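Local coordinates for protein phthiocerol synthesis polyketide synthase type I PpsC (Mycobacterium tuberculosis, PDB 7AHB) that probably loads extender units onto the acyl carrier protein through its acyltransferase domain during assembly of phthiocerol-type polyketides in mycobacteria, at residues Q173-L178 / A230-I235; V208-P213 / E236-N241. All blocks are in the same frame, centred on the assembly; numbering follows the deposited sequence.

How the contacts relate
Contacts 1 and 2 both reach the small antiparallel sheet of the acyltransferase domain, their centres about 7 Å apart. They interlock along the chain: 208-213 falls between the two segments of contact 1, and 236-241 continues directly from 230-235. Strands 175-179 and 207-211 are neighbours, and probable hydrogen bonds tie them, Ala177 N to Ile209 O at 2.9 Å and Thr175 N to Gly211 O at 2.9 Å. Contact 1 includes strand 230-232, one edge of the sheet; contact 2 sets the loop that follows against Ser210 and Gly211, at the end of strand 207-211, on its way to His240. There His240 NE2 is hydrogen-bonded to Ser138 OG, consistent with the Ser-His pair of acyltransferases.

Contact 1: Q173-L178 / A230-I235; sequences QGTMAL and ATRVNI
Thr175 turns OG1 opposite its backbone N (chi1 -170°), which sets it beside Ile235 O, while Arg232 extends from CG to NE and the two side chains, Thr175 and Arg232, cross at about a right angle. Thr175 OG1 donates to Ile235 O at 2.8 Å, tilted 26° from the carbonyl plane. Thr175 OG1 also lies over the centre of one guanidinium face, 3.2 Å from Arg232 CZ, where the angle is poor for a hydrogen bond. Arg232 NH1 adds a weak bond to Ile235 O, and NH2 forms a salt bridge with Glu236, which anchors the arginine's far end. Further along, the strands pair antiparallel: Leu178 and Thr231 exchange two backbone bonds, and Ala177 faces Arg232 as a non-hydrogen-bonded pair. Val233 N reaches Met176 O at 2.8 Å. Beside this bond, Met176 CB packs on Val233 CG2 and Met176 CG on Ile235 CG2, each pair at 3.9 Å. An inverse gamma turn centred on Asn234 bends the chain between Val233 and Ile235. Strand 230-232 is one edge of the sheet; on the other side of 175-179 runs strand 207-211, and helix 213-225 packs on Thr175, Ala177 and Ala230.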
ATOM      1  N   GLN A 173       3.799 -12.021 -16.899  1.00 26.45           N
ATOM      2  CA  GLN A 173       4.678 -11.358 -17.852  1.00 29.38           C
ATOM      3  C   GLN A 173       5.552 -10.304 -17.190  1.00 29.75           C
ATOM      4  O   GLN A 173       6.330  -9.626 -17.877  1.00 29.68           O
ATOM      5  CB  GLN A 173       3.868 -10.692 -18.965  1.00 31.33           C
ATOM      6  CG  GLN A 173       2.872 -11.567 -19.636  1.00 33.40           C
ATOM      7  CD  GLN A 173       2.683 -11.177 -21.083  1.00 36.06           C
ATOM      8  OE1 GLN A 173       1.647 -10.619 -21.458  1.00 39.49           O
ATOM      9  NE2 GLN A 173       3.676 -11.500 -21.919  1.00 38.14           N
ATOM     10  N   GLY A 174       5.402 -10.111 -15.884  1.00 20.29           N
ATOM     11  CA  GLY A 174       6.257  -9.175 -15.185  1.00 21.39           C
ATOM     12  C   GLY A 174       6.348  -9.546 -13.726  1.00 20.19           C
ATOM     13  O   GLY A 174       5.568 -10.358 -13.220  1.00 21.84           O
ATOM     14  N   THR A 175       7.327  -8.951 -13.052  1.00 19.47           N
ATOM     15  CA  THR A 175       7.448  -9.093 -11.607  1.00 18.15           C
ATOM     16  C   THR A 175       8.312  -7.938 -11.124  1.00 19.45           C
ATOM     17  O   THR A 175       8.671  -7.044 -11.899  1.00 18.09           O
ATOM     18  CB  THR A 175       7.994 -10.472 -11.212  1.00 22.53           C
ATOM     19  OG1 THR A 175       7.867 -10.637  -9.792  1.00 19.35           O
ATOM     20  CG2 THR A 175       9.435 -10.639 -11.628  1.00 20.27           C
ATOM     21  N   MET A 176       8.635  -7.942  -9.838  1.00 20.04           N
ATOM     22  CA  MET A 176       9.488  -6.908  -9.274  1.00 17.69           C
ATOM     23  C   MET A 176      10.449  -7.568  -8.306  1.00 19.97           C
ATOM     24  O   MET A 176      10.275  -8.728  -7.929  1.00 18.20           O
ATOM     25  CB  MET A 176       8.682  -5.826  -8.561  1.00 15.73           C
ATOM     26  CG  MET A 176       7.547  -5.275  -9.378  1.00 21.41           C
ATOM     27  SD  MET A 176       6.631  -3.987  -8.407  1.00 29.80           S
ATOM     28  CE  MET A 176       7.577  -2.630  -8.689  1.00 18.92           C
ATOM     29  N   ALA A 177      11.466  -6.814  -7.892  1.00 17.39           N
ATOM     30  CA  ALA A 177      12.481  -7.332  -6.985  1.00 18.19           C
ATOM     31  C   ALA A 177      12.942  -6.217  -6.062  1.00 18.72           C
ATOM     32  O   ALA A 177      13.150  -5.085  -6.508  1.00 17.13           O
ATOM     33  CB  ALA A 177      13.677  -7.894  -7.741  1.00 21.69           C
ATOM     34  N   LEU A 178      13.113  -6.552  -4.787  1.00 20.07           N
ATOM     35  CA  LEU A 178      13.647  -5.620  -3.801  1.00 21.87           C
ATOM     36  C   LEU A 178      15.154  -5.818  -3.721  1.00 23.83           C
ATOM     37  O   LEU A 178      15.623  -6.944  -3.535  1.00 20.64           O
ATOM     38  CB  LEU A 178      13.007  -5.857  -2.436  1.00 23.41           C
ATOM     39  CG  LEU A 178      13.440  -4.956  -1.277  1.00 26.59           C
ATOM     40  CD1 LEU A 178      12.980  -3.538  -1.442  1.00 24.27           C
ATOM     41  CD2 LEU A 178      12.896  -5.534   0.042  1.00 27.44           C
ATOM     42  N   ALA A 230      19.149  -9.346  -2.443  1.00 27.31           N
ATOM     43  CA  ALA A 230      18.058  -9.094  -3.381  1.00 24.55           C
ATOM     44  C   ALA A 230      17.018 -10.198  -3.276  1.00 24.61           C
ATOM     45  O   ALA A 230      17.373 -11.365  -3.127  1.00 27.93           O
ATOM     46  CB  ALA A 230      18.591  -9.009  -4.815  1.00 28.22           C
ATOM     47  N   THR A 231      15.742  -9.814  -3.366  1.00 32.22           N
ATOM     48  CA  THR A 231      14.615 -10.723  -3.200  1.00 31.62           C
ATOM     49  C   THR A 231      13.552 -10.428  -4.254  1.00 32.70           C
ATOM     50  O   THR A 231      13.355  -9.282  -4.653  1.00 32.53           O
ATOM     51  CB  THR A 231      13.998 -10.576  -1.790  1.00 33.61           C
ATOM     52  OG1 THR A 231      14.998 -10.853  -0.797  1.00 39.63           O
ATOM     53  CG2 THR A 231      12.854 -11.541  -1.595  1.00 35.36           C
ATOM     54  N   ARG A 232      12.842 -11.466  -4.687  1.00 24.57           N
ATOM     55  CA  ARG A 232      11.705 -11.273  -5.580  1.00 25.51           C
ATOM     56  C   ARG A 232      10.517 -10.754  -4.784  1.00 25.07           C
ATOM     57  O   ARG A 232      10.290 -11.171  -3.648  1.00 28.37           O
ATOM     58  CB  ARG A 232      11.346 -12.588  -6.278  1.00 28.71           C
ATOM     59  CG  ARG A 232      10.467 -12.465  -7.537  1.00 25.75           C
ATOM     60  CD  ARG A 232      10.110 -13.843  -8.012  1.00 29.43           C
ATOM     61  NE  ARG A 232       9.370 -13.934  -9.265  1.00 26.51           N
ATOM     62  CZ  ARG A 232       8.058 -13.781  -9.353  1.00 29.88           C
ATOM     63  NH1 ARG A 232       7.350 -13.438  -8.266  1.00 26.52           N
ATOM     64  NH2 ARG A 232       7.457 -13.925 -10.537  1.00 32.33           N
ATOM     65  N   VAL A 233       9.786  -9.807  -5.364  1.00 19.60           N
ATOM     66  CA  VAL A 233       8.513  -9.365  -4.806  1.00 22.40           C
ATOM     67  C   VAL A 233       7.432 -10.384  -5.151  1.00 24.34           C
ATOM     68  O   VAL A 233       7.448 -10.990  -6.229  1.00 21.63           O
ATOM     69  CB  VAL A 233       8.159  -7.973  -5.341  1.00 23.19           C
ATOM     70  CG1 VAL A 233       6.800  -7.539  -4.845  1.00 25.43           C
ATOM     71  CG2 VAL A 233       9.232  -6.956  -4.905  1.00 24.43           C
ATOM     72  N   ASN A 234       6.486 -10.584  -4.229  1.00 28.65           N
ATOM     73  CA  ASN A 234       5.391 -11.533  -4.443  1.00 28.00           C
ATOM     74  C   ASN A 234       4.344 -10.867  -5.325  1.00 25.18           C
ATOM     75  O   ASN A 234       3.285 -10.428  -4.875  1.00 28.76           O
ATOM     76  CB  ASN A 234       4.779 -11.982  -3.127  1.00 28.68           C
ATOM     77  CG  ASN A 234       3.845 -13.176  -3.298  1.00 31.88           C
ATOM     78  OD1 ASN A 234       4.063 -14.040  -4.154  1.00 30.86           O
ATOM     79  ND2 ASN A 234       2.792 -13.221  -2.486  1.00 32.24           N
ATOM     80  N   ILE A 235       4.656 -10.781  -6.616  1.00 20.45           N
ATOM     81  CA  ILE A 235       3.775 -10.102  -7.557  1.00 19.51           C
ATOM     82  C   ILE A 235       4.065 -10.668  -8.930  1.00 19.73           C
ATOM     83  O   ILE A 235       5.194 -11.059  -9.221  1.00 20.62           O
ATOM     84  CB  ILE A 235       3.960  -8.562  -7.497  1.00 17.10           C
ATOM     85  CG1 ILE A 235       2.827  -7.862  -8.248  1.00 18.60           C
ATOM     86  CG2 ILE A 235       5.302  -8.147  -8.090  1.00 18.67           C
ATOM     87  CD1 ILE A 235       2.925  -6.339  -8.228  1.00 20.33           C
TER
HETATM   88  O   HOH W   1      15.690  -8.135  -0.258  1.00 45.50           O

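Contact 2: V208-P213 / E236-N241; sequences VISGPP and EVAPHN
The loop leading to the probable catalytic histidine of the acyltransferase crosses the end of strand 207-211, and Ser210 takes part in both hydrogen bonds between the two segments. Ser210 OG, placed anti to the serine's own nitrogen (chi1 177°), donates to Pro239 O at 2.7 Å, with the donor tilted 18° from the carbonyl plane. Ser210 OG also lies 3.2 Å from Ala238 CA and 3.3 Å from Ala238 CB, so the methyl group and the proline carbonyl meet the same oxygen. Ala238 CB lies 3.6 Å from Gly211 N. The backbone angles of Gly211 call for a glycine, just before Pro212 takes the N-cap position of the next helix. Beyond His240 the chain comes back to the strand: Asn241 ND2 makes a weak bond of 2.9 Å to Ser210 O, its N-H...O angle being 123°. That amide is held further by Glu195 O and Ser197 OG, while Asn241 OD1 accepts from Ala243 N. Between these two attachments both ring nitrogens of His240 are engaged, ND1 with Asn296 O and NE2 with Ser138, which would restrain the ring's rotation. Strands 175-179 and 197-201 flank strand 207-211, touching Ser210 through Met176 and Ser197, and helix 213-225 packs on Ile209.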
ATOM      1  N   VAL A 208      13.248  -0.935  -5.434  1.00 15.36           N
ATOM      2  CA  VAL A 208      12.537  -2.012  -6.111  1.00 19.56           C
ATOM      3  C   VAL A 208      12.636  -1.769  -7.607  1.00 17.70           C
ATOM      4  O   VAL A 208      12.405  -0.645  -8.074  1.00 14.83           O
ATOM      5  CB  VAL A 208      11.061  -2.105  -5.669  1.00 15.65           C
ATOM      6  CG1 VAL A 208      10.362  -3.223  -6.448  1.00 19.39           C
ATOM      7  CG2 VAL A 208      10.975  -2.362  -4.178  1.00 17.33           C
ATOM      8  N   ILE A 209      12.973  -2.824  -8.351  1.00 16.30           N
ATOM      9  CA  ILE A 209      12.991  -2.796  -9.802  1.00 16.11           C
ATOM     10  C   ILE A 209      11.808  -3.607 -10.321  1.00 18.70           C
ATOM     11  O   ILE A 209      11.279  -4.515  -9.659  1.00 16.15           O
ATOM     12  CB  ILE A 209      14.320  -3.327 -10.378  1.00 17.08           C
ATOM     13  CG1 ILE A 209      14.595  -4.750  -9.884  1.00 17.87           C
ATOM     14  CG2 ILE A 209      15.454  -2.388 -10.031  1.00 19.04           C
ATOM     15  CD1 ILE A 209      15.831  -5.426 -10.591  1.00 19.04           C
ATOM     16  N   SER A 210      11.405  -3.287 -11.539  1.00 16.02           N
ATOM     17  CA  SER A 210      10.208  -3.879 -12.104  1.00 17.29           C
ATOM     18  C   SER A 210      10.459  -4.179 -13.568  1.00 16.76           C
ATOM     19  O   SER A 210      11.105  -3.392 -14.254  1.00 16.90           O
ATOM     20  CB  SER A 210       8.989  -2.932 -11.940  1.00 15.14           C
ATOM     21  OG  SER A 210       7.864  -3.499 -12.557  1.00 15.27           O
ATOM     22  N   GLY A 211       9.952  -5.319 -14.043  1.00 17.38           N
ATOM     23  CA  GLY A 211      10.091  -5.655 -15.434  1.00 18.26           C
ATOM     24  C   GLY A 211       9.871  -7.134 -15.711  1.00 19.22           C
ATOM     25  O   GLY A 211       9.365  -7.890 -14.877  1.00 19.15           O
ATOM     26  N   PRO A 212      10.233  -7.564 -16.908  1.00 20.80           N
ATOM     27  CA  PRO A 212      10.007  -8.983 -17.303  1.00 21.44           C
ATOM     28  C   PRO A 212      10.706  -9.944 -16.355  1.00 22.28           C
ATOM     29  O   PRO A 212      11.844  -9.695 -15.927  1.00 21.89           O
ATOM     30  CB  PRO A 212      10.601  -9.057 -18.713  1.00 24.92           C
ATOM     31  CG  PRO A 212      10.601  -7.633 -19.225  1.00 23.48           C
ATOM     32  CD  PRO A 212      10.797  -6.745 -17.995  1.00 22.28           C
ATOM     33  N   PRO A 213      10.066 -11.078 -16.030  1.00 24.22           N
ATOM     34  CA  PRO A 213      10.589 -11.904 -14.924  1.00 23.51           C
ATOM     35  C   PRO A 213      11.954 -12.502 -15.187  1.00 24.74           C
ATOM     36  O   PRO A 213      12.734 -12.645 -14.240  1.00 24.82           O
ATOM     37  CB  PRO A 213       9.516 -12.991 -14.749  1.00 26.60           C
ATOM     38  CG  PRO A 213       8.742 -12.987 -16.047  1.00 28.67           C
ATOM     39  CD  PRO A 213       8.746 -11.541 -16.497  1.00 24.58           C
ATOM     40  N   GLU A 236       3.023 -10.769  -9.760  1.00 25.81           N
ATOM     41  CA  GLU A 236       3.131 -11.429 -11.059  1.00 25.49           C
ATOM     42  C   GLU A 236       2.827 -10.479 -12.214  1.00 25.62           C
ATOM     43  O   GLU A 236       2.502 -10.940 -13.317  1.00 25.29           O
ATOM     44  CB  GLU A 236       2.218 -12.666 -11.101  1.00 28.49           C
ATOM     45  CG  GLU A 236       2.414 -13.619  -9.900  1.00 26.99           C
ATOM     46  CD  GLU A 236       3.851 -14.095  -9.729  1.00 30.33           C
ATOM     47  OE1 GLU A 236       4.499 -14.364 -10.761  1.00 28.36           O
ATOM     48  OE2 GLU A 236       4.343 -14.153  -8.567  1.00 30.81           O
ATOM     49  N   VAL A 237       2.950  -9.166 -11.984  1.00 23.01           N
ATOM     50  CA  VAL A 237       2.945  -8.149 -13.027  1.00 20.21           C
ATOM     51  C   VAL A 237       4.050  -7.147 -12.710  1.00 21.09           C
ATOM     52  O   VAL A 237       4.632  -7.148 -11.619  1.00 16.40           O
ATOM     53  CB  VAL A 237       1.601  -7.415 -13.151  1.00 20.07           C
ATOM     54  CG1 VAL A 237       0.582  -8.318 -13.890  1.00 27.40           C
ATOM     55  CG2 VAL A 237       1.075  -6.983 -11.801  1.00 22.42           C
ATOM     56  N   ALA A 238       4.287  -6.244 -13.676  1.00 16.87           N
ATOM     57  CA  ALA A 238       5.374  -5.263 -13.580  1.00 18.39           C
ATOM     58  C   ALA A 238       4.800  -3.850 -13.574  1.00 17.15           C
ATOM     59  O   ALA A 238       4.849  -3.145 -14.592  1.00 15.40           O
ATOM     60  CB  ALA A 238       6.380  -5.412 -14.736  1.00 21.90           C
ATOM     61  N   PRO A 239       4.214  -3.408 -12.470  1.00 16.95           N
ATOM     62  CA  PRO A 239       3.725  -2.032 -12.404  1.00 15.86           C
ATOM     63  C   PRO A 239       4.903  -1.080 -12.283  1.00 17.98           C
ATOM     64  O   PRO A 239       6.049  -1.491 -12.088  1.00 16.14           O
ATOM     65  CB  PRO A 239       2.872  -2.022 -11.147  1.00 19.41           C
ATOM     66  CG  PRO A 239       3.571  -3.027 -10.253  1.00 16.02           C
ATOM     67  CD  PRO A 239       4.016  -4.118 -11.193  1.00 21.38           C
ATOM     68  N   HIS A 240       4.608   0.214 -12.402  1.00 15.69           N
ATOM     69  CA  HIS A 240       5.629   1.254 -12.256  1.00 15.81           C
ATOM     70  C   HIS A 240       6.769   1.031 -13.249  1.00 17.23           C
ATOM     71  O   HIS A 240       7.951   1.048 -12.894  1.00 15.63           O
ATOM     72  CB  HIS A 240       6.135   1.291 -10.813  1.00 12.83           C
ATOM     73  CG  HIS A 240       5.032   1.225  -9.805  1.00 15.61           C
ATOM     74  ND1 HIS A 240       4.052   2.192  -9.714  1.00 14.97           N
ATOM     75  CD2 HIS A 240       4.707   0.274  -8.898  1.00 15.67           C
ATOM     76  CE1 HIS A 240       3.178   1.841  -8.789  1.00 13.52           C
ATOM     77  NE2 HIS A 240       3.570   0.701  -8.254  1.00 18.18           N
ATOM     78  N   ASN A 241       6.391   0.845 -14.513  1.00 16.44           N
ATOM     79  CA  ASN A 241       7.284   0.408 -15.571  1.00 19.66           C
ATOM     80  C   ASN A 241       6.647   0.802 -16.888  1.00 24.47           C
ATOM     81  O   ASN A 241       5.418   0.988 -16.938  1.00 19.53           O
ATOM     82  CB  ASN A 241       7.480  -1.114 -15.481  1.00 19.37           C
ATOM     83  CG  ASN A 241       8.333  -1.675 -16.612  1.00 20.30           C
ATOM     84  OD1 ASN A 241       7.863  -1.836 -17.723  1.00 21.87           O
ATOM     85  ND2 ASN A 241       9.573  -1.996 -16.321  1.00 18.35           N
TER